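PDB 2IMR: aminodeoxyfutalosine deaminase from Deinococcus radiodurans, which deaminates aminodeoxyfutalosine to futalosine in menaquinone biosynthesis, using one zinc ion per subunit, and acts more weakly on adenosine and related nucleosides. Local coordinates for residues 241-246 with 332-337. Sequence-based numbering, arbitrary orientation.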
loop_
_atom_site.group_PDB
_atom_site.type_symbol
_atom_site.label_atom_id
_atom_site.label_comp_id
_atom_site.label_asym_id
_atom_site.label_seq_id
_atom_site.Cartn_x
_atom_site.Cartn_y
_atom_site.Cartn_z
ATOM N N VAL A 241 2.900 7.242 7.219
ATOM C CA VAL A 241 3.616 7.547 8.455
ATOM C C VAL A 241 5.117 7.301 8.394
ATOM O O VAL A 241 5.564 6.265 7.899
ATOM C CB VAL A 241 3.036 6.725 9.632
ATOM C CG1 VAL A 241 3.744 7.089 10.936
ATOM C CG2 VAL A 241 1.539 6.982 9.747
ATOM N N ALA A 242 5.879 8.270 8.900
ATOM C CA ALA A 242 7.340 8.193 8.959
ATOM C C ALA A 242 8.012 7.840 7.629
ATOM O O ALA A 242 8.971 7.058 7.588
ATOM C CB ALA A 242 7.761 7.190 10.040
ATOM N N GLU A 243 7.528 8.445 6.550
ATOM C CA GLU A 243 8.079 8.177 5.227
ATOM C C GLU A 243 9.520 8.643 5.059
ATOM O O GLU A 243 10.372 7.859 4.649
ATOM C CB GLU A 243 7.203 8.816 4.143
ATOM C CG GLU A 243 7.743 8.593 2.728
ATOM C CD GLU A 243 6.847 9.163 1.655
ATOM O OE1 GLU A 243 6.047 10.070 1.969
ATOM O OE2 GLU A 243 6.954 8.720 0.490
ATOM N N HIS A 244 9.794 9.907 5.386
ATOM C CA HIS A 244 11.134 10.478 5.247
ATOM C C HIS A 244 11.774 10.685 6.626
ATOM O O HIS A 244 11.080 10.965 7.600
ATOM C CB HIS A 244 11.030 11.812 4.490
ATOM C CG HIS A 244 12.330 12.314 3.943
ATOM N ND1 HIS A 244 13.188 13.111 4.669
ATOM C CD2 HIS A 244 12.921 12.124 2.739
ATOM C CE1 HIS A 244 14.252 13.391 3.935
ATOM N NE2 HIS A 244 14.114 12.803 2.761
ATOM N N PRO A 245 13.106 10.532 6.729
ATOM C CA PRO A 245 13.749 10.719 8.034
ATOM C C PRO A 245 13.503 12.078 8.686
ATOM O O PRO A 245 13.486 12.183 9.914
ATOM C CB PRO A 245 15.232 10.466 7.737
ATOM C CG PRO A 245 15.366 10.788 6.279
ATOM C CD PRO A 245 14.102 10.196 5.696
ATOM N N THR A 246 13.308 13.112 7.873
ATOM C CA THR A 246 13.068 14.448 8.404
ATOM C C THR A 246 11.728 14.556 9.142
ATOM O O THR A 246 11.492 15.522 9.871
ATOM C CB THR A 246 13.145 15.515 7.287
ATOM O OG1 THR A 246 12.346 15.111 6.171
ATOM C CG2 THR A 246 14.590 15.695 6.827
ATOM N N LEU A 332 12.705 8.573 -3.600
ATOM C CA LEU A 332 12.491 9.750 -2.767
ATOM C C LEU A 332 13.547 9.868 -1.673
ATOM O O LEU A 332 13.462 10.742 -0.806
ATOM C CB LEU A 332 11.078 9.721 -2.161
ATOM C CG LEU A 332 9.989 10.111 -3.171
ATOM C CD1 LEU A 332 8.603 9.755 -2.646
ATOM C CD2 LEU A 332 10.087 11.607 -3.454
ATOM N N GLU A 333 14.545 8.987 -1.729
ATOM C CA GLU A 333 15.648 8.971 -0.768
ATOM C C GLU A 333 15.142 9.000 0.669
ATOM O O GLU A 333 15.638 9.763 1.503
ATOM C CB GLU A 333 16.580 10.163 -1.028
ATOM C CG GLU A 333 16.898 10.345 -2.513
ATOM C CD GLU A 333 17.954 11.401 -2.788
ATOM O OE1 GLU A 333 17.986 12.429 -2.083
ATOM O OE2 GLU A 333 18.748 11.203 -3.730
ATOM N N CYS A 334 14.166 8.148 0.957
ATOM C CA CYS A 334 13.569 8.076 2.288
ATOM C C CYS A 334 14.243 7.104 3.228
ATOM O O CYS A 334 13.954 7.091 4.422
ATOM C CB CYS A 334 12.112 7.649 2.187
ATOM S SG CYS A 334 11.073 8.782 1.296
ATOM N N GLY A 335 15.132 6.282 2.692
ATOM C CA GLY A 335 15.759 5.273 3.519
ATOM C C GLY A 335 15.085 3.966 3.140
ATOM O O GLY A 335 14.294 3.933 2.190
ATOM N N THR A 336 15.362 2.895 3.874
ATOM C CA THR A 336 14.783 1.600 3.541
ATOM C C THR A 336 13.929 0.998 4.655
ATOM O O THR A 336 14.355 0.933 5.803
ATOM C CB THR A 336 15.904 0.597 3.169
ATOM O OG1 THR A 336 16.682 1.136 2.093
ATOM C CG2 THR A 336 15.318 -0.737 2.737
ATOM N N PHE A 337 12.715 0.582 4.294
ATOM C CA PHE A 337 11.770 -0.052 5.216
ATOM C C PHE A 337 12.454 -1.284 5.807
ATOM O O PHE A 337 12.991 -2.107 5.071
ATOM C CB PHE A 337 10.516 -0.474 4.438
ATOM C CG PHE A 337 9.535 -1.295 5.230
ATOM C CD1 PHE A 337 8.805 -0.729 6.272
ATOM C CD2 PHE A 337 9.310 -2.635 4.904
ATOM C CE1 PHE A 337 7.864 -1.475 6.971
ATOM C CE2 PHE A 337 8.371 -3.391 5.597
ATOM C CZ PHE A 337 7.643 -2.810 6.637
#
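Cys334 lays its side chain against the backbone and stem of Glu243: CB sits 3.0 Å from Glu243 O, a tight approach, and SG lies 3.6 Å from Glu243 CG. A small, weakly polar thiol suits this buried spot, where it meets a carbonyl and a methylene at once. Glu243 has its CG anti to the backbone N (chi1 179°) and is extended beyond it, which carries the carboxylate past the sulfur to Leu332, whose methyl CD1 comes within 3.7 Å of Glu243 OE2. The other oxygen, OE1, is hydrogen-bonded to Tyr114 OH, and the Glu243 side chain also lies close to that of Asp354, a zinc ligand.

His244 presents the CD2–NE2 side of its ring to residues 332-337. Leu332 O lies at the edge of the ring, near its plane, 3.8 Å from His244 CD2, and the sulfur of Cys334 also sits at the ring edge, 5.1 Å from the centroid of the His244 ring. At the far side of the ring, His244 ND1 accepts a nearly straight hydrogen bond (167°) from Thr246 N, which is tilted out of the ring plane, and is hydrogen-bonded to Thr246 OG1 at 2.6 Å, which fixes the ring's rotation; Tyr114 stacks on it as well. With an alanine in place of His244, Thr246 N is likely to lose its capping acceptor, Tyr114 its stacking partner, and a gap to open beside the carbonyls of Leu332 and Glu333. Pro245, well suited to the first turn of a helix, sets CD 3.4 Å from Cys334 O.

Here the N-cap of helix 245-253, His244, packs against the Schellman turn that ends helix 326-331, with Glu333 as its C-prime residue at positive phi, beside the zinc site of an amidohydrolase TIM barrel, where Glu243 is, by similarity, the proton donor.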